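Local coordinates for protein 4-alpha-glucanotransferase (Streptococcus agalactiae, PDB 6M6T) that is an amylomaltase, also called disproportionating enzyme, of the 4-alpha-glucanotransferase family, built around a TIM-type barrel, at residues L130-T141 / I185-Y196. Numbering follows the deposited sequence.
Sequences LSDFLQEEKWVT and IKYHEVTQYFFY
L130 is the first knob: its side chain drops into the hole formed by K186, E189, V190 and Y193 on helix 182-208, with CD2 lying 3.8 Å from V190 CG2. One turn on, F133 carries the centre of the contact. Its CG stands anti to the backbone N (chi1 170°), which lays the ring against the backbone of the other helix. Y193 CA sits over one face, 3.9 Å from the ring centroid in a CH-pi contact, and the Y193 ring turns its edge to the F133 face, the two planes 77° apart. F133 CE1 meets Y196 CB at 3.7 Å. L134 follows, setting its CD2 against E189 CG. Further along, the E137 carboxylate lies obliquely to the Y196 ring, E137 OE2 3.5 Å from Y196 CD2, while its OE1 takes a weak bond from W139 NE1 on its own side. W139 approaches Y196 from the opposite direction, CZ2 3.7 Å from Y196 CZ, and has Q192 OE1 near its ring plane at the edge. The polar ends of these two partners are held by the loop that carries V65 and G67: Q192 OE1 accepts from the G67 backbone N, and Y196 OH is hydrogen-bonded to V65 O. V140 CG1 packs on E189 CG at 3.6 Å and, with L130, L134 and T141, completes a hole for the E189 side chain. E189 OE1 forms a salt bridge with K186 NZ, 3.0 Å away in the same helix. The axes of 130-134 and 185-196 cross at 77°; reciprocal knobs-into-holes and an aromatic cluster of F133, W139, Y193 and Y196 join them in the helical region between barrel strands 43-45 and 212-217 of this TIM-barrel-family enzyme.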
loop_
_atom_site.group_PDB
_atom_site.type_symbol
_atom_site.label_atom_id
_atom_site.label_comp_id
_atom_site.label_asym_id
_atom_site.label_seq_id
_atom_site.Cartn_x
_atom_site.Cartn_y
_atom_site.Cartn_z
ATOM N N LEU A 130 18.041 -20.317 3.924
ATOM C CA LEU A 130 18.141 -18.931 3.481
ATOM C C LEU A 130 18.487 -18.849 1.996
ATOM O O LEU A 130 17.932 -18.022 1.262
ATOM C CB LEU A 130 19.175 -18.195 4.326
ATOM C CG LEU A 130 19.632 -16.824 3.834
ATOM C CD1 LEU A 130 18.453 -15.873 3.690
ATOM C CD2 LEU A 130 20.664 -16.257 4.799
ATOM N N SER A 131 19.395 -19.708 1.532
ATOM C CA SER A 131 19.778 -19.670 0.128
ATOM C C SER A 131 18.659 -20.212 -0.753
ATOM O O SER A 131 18.365 -19.645 -1.813
ATOM C CB SER A 131 21.084 -20.447 -0.089
ATOM O OG SER A 131 20.852 -21.759 -0.589
ATOM N N ASP A 132 18.010 -21.297 -0.321
ATOM C CA ASP A 132 16.804 -21.761 -1.004
ATOM C C ASP A 132 15.752 -20.660 -1.105
ATOM O O ASP A 132 14.911 -20.687 -2.010
ATOM C CB ASP A 132 16.222 -22.974 -0.275
ATOM C CG ASP A 132 16.357 -24.264 -1.066
ATOM O OD1 ASP A 132 16.686 -24.202 -2.277
ATOM O OD2 ASP A 132 16.112 -25.342 -0.473
ATOM N N PHE A 133 15.767 -19.705 -0.167
ATOM C CA PHE A 133 14.903 -18.528 -0.265
ATOM C C PHE A 133 15.415 -17.536 -1.314
ATOM O O PHE A 133 14.644 -17.061 -2.160
ATOM C CB PHE A 133 14.794 -17.858 1.106
ATOM C CG PHE A 133 14.134 -16.513 1.076
ATOM C CD1 PHE A 133 12.780 -16.396 0.788
ATOM C CD2 PHE A 133 14.866 -15.362 1.336
ATOM C CE1 PHE A 133 12.168 -15.156 0.764
ATOM C CE2 PHE A 133 14.268 -14.115 1.316
ATOM C CZ PHE A 133 12.918 -14.009 1.026
ATOM N N LEU A 134 16.713 -17.200 -1.270
ATOM C CA LEU A 134 17.252 -16.209 -2.208
ATOM C C LEU A 134 17.133 -16.662 -3.656
ATOM O O LEU A 134 17.219 -15.829 -4.572
ATOM C CB LEU A 134 18.715 -15.897 -1.897
ATOM C CG LEU A 134 18.997 -15.382 -0.493
ATOM C CD1 LEU A 134 20.484 -15.432 -0.224
ATOM C CD2 LEU A 134 18.450 -13.995 -0.322
ATOM N N GLN A 135 16.953 -17.963 -3.884
ATOM C CA GLN A 135 16.827 -18.441 -5.251
ATOM C C GLN A 135 15.451 -18.125 -5.832
ATOM O O GLN A 135 15.324 -17.938 -7.046
ATOM C CB GLN A 135 17.128 -19.946 -5.317
ATOM C CG GLN A 135 17.275 -20.433 -6.752
ATOM C CD GLN A 135 18.188 -21.633 -6.915
ATOM O OE1 GLN A 135 18.516 -22.324 -5.942
ATOM N NE2 GLN A 135 18.611 -21.889 -8.164
ATOM N N GLU A 136 14.418 -18.039 -4.994
ATOM C CA GLU A 136 13.088 -17.672 -5.463
ATOM C C GLU A 136 12.842 -16.173 -5.432
ATOM O O GLU A 136 12.049 -15.665 -6.223
ATOM C CB GLU A 136 12.008 -18.401 -4.639
ATOM C CG GLU A 136 12.178 -19.930 -4.624
ATOM C CD GLU A 136 11.405 -20.636 -3.518
ATOM O OE1 GLU A 136 12.061 -21.260 -2.652
ATOM O OE2 GLU A 136 10.154 -20.584 -3.525
ATOM N N GLU A 137 13.478 -15.456 -4.523
ATOM C CA GLU A 137 13.455 -13.996 -4.524
ATOM C C GLU A 137 14.897 -13.545 -4.768
ATOM O O GLU A 137 15.670 -13.316 -3.835
ATOM C CB GLU A 137 12.890 -13.433 -3.202
ATOM C CG GLU A 137 11.723 -14.219 -2.629
ATOM C CD GLU A 137 10.402 -13.991 -3.375
ATOM O OE1 GLU A 137 10.383 -13.174 -4.328
ATOM O OE2 GLU A 137 9.381 -14.634 -3.003
ATOM N N LYS A 138 15.277 -13.443 -6.041
ATOM C CA LYS A 138 16.677 -13.200 -6.371
ATOM C C LYS A 138 17.103 -11.753 -6.126
ATOM O O LYS A 138 18.304 -11.482 -6.055
ATOM C CB LYS A 138 16.943 -13.609 -7.822
ATOM C CG LYS A 138 16.587 -15.058 -8.105
ATOM C CD LYS A 138 17.418 -15.649 -9.241
ATOM C CE LYS A 138 17.348 -17.169 -9.210
ATOM N NZ LYS A 138 17.563 -17.842 -10.515
ATOM N N TRP A 139 16.145 -10.829 -5.966
ATOM C CA TRP A 139 16.380 -9.402 -5.728
ATOM C C TRP A 139 16.868 -9.097 -4.327
ATOM O O TRP A 139 17.130 -7.916 -4.039
ATOM C CB TRP A 139 15.088 -8.599 -5.948
ATOM C CG TRP A 139 13.946 -9.128 -5.086
ATOM C CD1 TRP A 139 12.955 -9.992 -5.478
ATOM C CD2 TRP A 139 13.717 -8.875 -3.683
ATOM N NE1 TRP A 139 12.118 -10.264 -4.425
ATOM C CE2 TRP A 139 12.562 -9.594 -3.315
ATOM C CE3 TRP A 139 14.365 -8.099 -2.714
ATOM C CZ2 TRP A 139 12.055 -9.566 -2.024
ATOM C CZ3 TRP A 139 13.863 -8.073 -1.448
ATOM C CH2 TRP A 139 12.717 -8.798 -1.108
ATOM N N VAL A 140 16.950 -10.093 -3.440
ATOM C CA VAL A 140 17.080 -9.785 -2.019
ATOM C C VAL A 140 18.440 -9.178 -1.721
ATOM O O VAL A 140 18.526 -8.086 -1.158
ATOM C CB VAL A 140 16.824 -11.025 -1.146
ATOM C CG1 VAL A 140 17.002 -10.665 0.312
ATOM C CG2 VAL A 140 15.432 -11.540 -1.350
ATOM N N THR A 141 19.513 -9.856 -2.142
ATOM C CA THR A 141 20.853 -9.518 -1.657
ATOM C C THR A 141 21.251 -8.088 -2.013
ATOM O O THR A 141 21.905 -7.411 -1.218
ATOM C CB THR A 141 21.888 -10.519 -2.193
ATOM O OG1 THR A 141 22.008 -10.384 -3.615
ATOM C CG2 THR A 141 21.469 -11.942 -1.868
ATOM N N ILE A 185 24.672 -7.068 6.073
ATOM C CA ILE A 185 23.927 -7.445 4.878
ATOM C C ILE A 185 23.129 -8.712 5.144
ATOM O O ILE A 185 21.916 -8.779 4.874
ATOM C CB ILE A 185 24.874 -7.627 3.677
ATOM C CG1 ILE A 185 25.516 -6.311 3.255
ATOM C CG2 ILE A 185 24.125 -8.214 2.475
ATOM C CD1 ILE A 185 26.639 -6.514 2.243
ATOM N N LYS A 186 23.804 -9.744 5.663
ATOM C CA LYS A 186 23.102 -10.980 5.997
ATOM C C LYS A 186 21.930 -10.714 6.938
ATOM O O LYS A 186 20.893 -11.379 6.838
ATOM C CB LYS A 186 24.069 -11.993 6.612
ATOM C CG LYS A 186 23.547 -13.414 6.649
ATOM C CD LYS A 186 24.601 -14.433 6.209
ATOM C CE LYS A 186 24.733 -14.525 4.693
ATOM N NZ LYS A 186 23.424 -14.741 4.023
ATOM N N TYR A 187 22.063 -9.731 7.837
ATOM C CA TYR A 187 20.927 -9.358 8.672
ATOM C C TYR A 187 19.692 -9.051 7.822
ATOM O O TYR A 187 18.598 -9.573 8.081
ATOM C CB TYR A 187 21.280 -8.159 9.558
ATOM C CG TYR A 187 20.048 -7.506 10.114
ATOM C CD1 TYR A 187 19.397 -6.482 9.413
ATOM C CD2 TYR A 187 19.490 -7.945 11.311
ATOM C CE1 TYR A 187 18.235 -5.903 9.890
ATOM C CE2 TYR A 187 18.318 -7.368 11.805
ATOM C CZ TYR A 187 17.696 -6.345 11.091
ATOM O OH TYR A 187 16.540 -5.757 11.563
ATOM N N HIS A 188 19.849 -8.191 6.807
ATOM C CA HIS A 188 18.701 -7.722 6.034
ATOM C C HIS A 188 18.159 -8.806 5.123
ATOM O O HIS A 188 16.942 -8.866 4.885
ATOM C CB HIS A 188 19.075 -6.506 5.202
ATOM C CG HIS A 188 19.246 -5.253 6.003
ATOM N ND1 HIS A 188 18.178 -4.519 6.477
ATOM C CD2 HIS A 188 20.362 -4.588 6.389
ATOM C CE1 HIS A 188 18.631 -3.461 7.127
ATOM N NE2 HIS A 188 19.952 -3.478 7.088
ATOM N N GLU A 189 19.040 -9.668 4.615
ATOM C CA GLU A 189 18.575 -10.865 3.914
ATOM C C GLU A 189 17.658 -11.691 4.802
ATOM O O GLU A 189 16.569 -12.112 4.385
ATOM C CB GLU A 189 19.754 -11.721 3.465
ATOM C CG GLU A 189 20.079 -11.551 2.003
ATOM C CD GLU A 189 21.561 -11.679 1.698
ATOM O OE1 GLU A 189 22.226 -12.633 2.192
ATOM O OE2 GLU A 189 22.054 -10.787 0.974
ATOM N N VAL A 190 18.090 -11.930 6.039
ATOM C CA VAL A 190 17.356 -12.823 6.918
ATOM C C VAL A 190 16.042 -12.178 7.345
ATOM O O VAL A 190 15.006 -12.849 7.434
ATOM C CB VAL A 190 18.249 -13.229 8.112
ATOM C CG1 VAL A 190 17.444 -13.930 9.197
ATOM C CG2 VAL A 190 19.396 -14.146 7.647
ATOM N N THR A 191 16.046 -10.869 7.589
ATOM C CA THR A 191 14.773 -10.229 7.901
ATOM C C THR A 191 13.815 -10.314 6.716
ATOM O O THR A 191 12.609 -10.502 6.914
ATOM C CB THR A 191 14.970 -8.778 8.351
ATOM O OG1 THR A 191 15.723 -8.044 7.371
ATOM C CG2 THR A 191 15.687 -8.741 9.691
ATOM N N GLN A 192 14.320 -10.230 5.479
ATOM C CA GLN A 192 13.424 -10.431 4.337
ATOM C C GLN A 192 12.887 -11.861 4.309
ATOM O O GLN A 192 11.711 -12.086 3.971
ATOM C CB GLN A 192 14.130 -10.078 3.022
ATOM C CG GLN A 192 14.243 -8.560 2.724
ATOM C CD GLN A 192 12.932 -7.785 2.916
ATOM O OE1 GLN A 192 11.949 -7.991 2.196
ATOM N NE2 GLN A 192 12.929 -6.875 3.883
ATOM N N TYR A 193 13.726 -12.833 4.691
ATOM C CA TYR A 193 13.269 -14.220 4.766
ATOM C C TYR A 193 12.148 -14.372 5.789
ATOM O O TYR A 193 11.149 -15.067 5.539
ATOM C CB TYR A 193 14.438 -15.144 5.109
ATOM C CG TYR A 193 14.033 -16.549 5.537
ATOM C CD1 TYR A 193 13.710 -17.525 4.593
ATOM C CD2 TYR A 193 13.987 -16.907 6.889
ATOM C CE1 TYR A 193 13.344 -18.809 4.985
ATOM C CE2 TYR A 193 13.619 -18.189 7.283
ATOM C CZ TYR A 193 13.298 -19.133 6.328
ATOM O OH TYR A 193 12.935 -20.402 6.714
ATOM N N PHE A 194 12.298 -13.718 6.944
ATOM C CA PHE A 194 11.257 -13.732 7.968
ATOM C C PHE A 194 9.958 -13.171 7.427
ATOM O O PHE A 194 8.890 -13.787 7.557
ATOM C CB PHE A 194 11.691 -12.905 9.170
ATOM C CG PHE A 194 12.722 -13.553 9.992
ATOM C CD1 PHE A 194 12.746 -14.934 10.122
ATOM C CD2 PHE A 194 13.662 -12.794 10.653
ATOM C CE1 PHE A 194 13.698 -15.547 10.887
ATOM C CE2 PHE A 194 14.614 -13.397 11.411
ATOM C CZ PHE A 194 14.637 -14.779 11.535
ATOM N N PHE A 195 10.030 -11.958 6.877
ATOM C CA PHE A 195 8.879 -11.334 6.252
ATOM C C PHE A 195 8.144 -12.317 5.366
ATOM O O PHE A 195 6.953 -12.564 5.552
ATOM C CB PHE A 195 9.304 -10.123 5.424
ATOM C CG PHE A 195 8.163 -9.235 5.061
ATOM C CD1 PHE A 195 7.404 -9.487 3.923
ATOM C CD2 PHE A 195 7.821 -8.158 5.875
ATOM C CE1 PHE A 195 6.332 -8.669 3.595
ATOM C CE2 PHE A 195 6.755 -7.329 5.555
ATOM C CZ PHE A 195 6.007 -7.576 4.411
ATOM N N TYR A 196 8.841 -12.860 4.375
ATOM C CA TYR A 196 8.130 -13.649 3.379
ATOM C C TYR A 196 7.570 -14.935 3.978
ATOM O O TYR A 196 6.435 -15.311 3.666
ATOM C CB TYR A 196 9.034 -13.926 2.182
ATOM C CG TYR A 196 8.957 -12.799 1.192
ATOM C CD1 TYR A 196 9.412 -11.527 1.538
ATOM C CD2 TYR A 196 8.399 -12.984 -0.076
ATOM C CE1 TYR A 196 9.342 -10.468 0.646
ATOM C CE2 TYR A 196 8.317 -11.926 -0.980
ATOM C CZ TYR A 196 8.789 -10.672 -0.603
ATOM O OH TYR A 196 8.717 -9.612 -1.468
#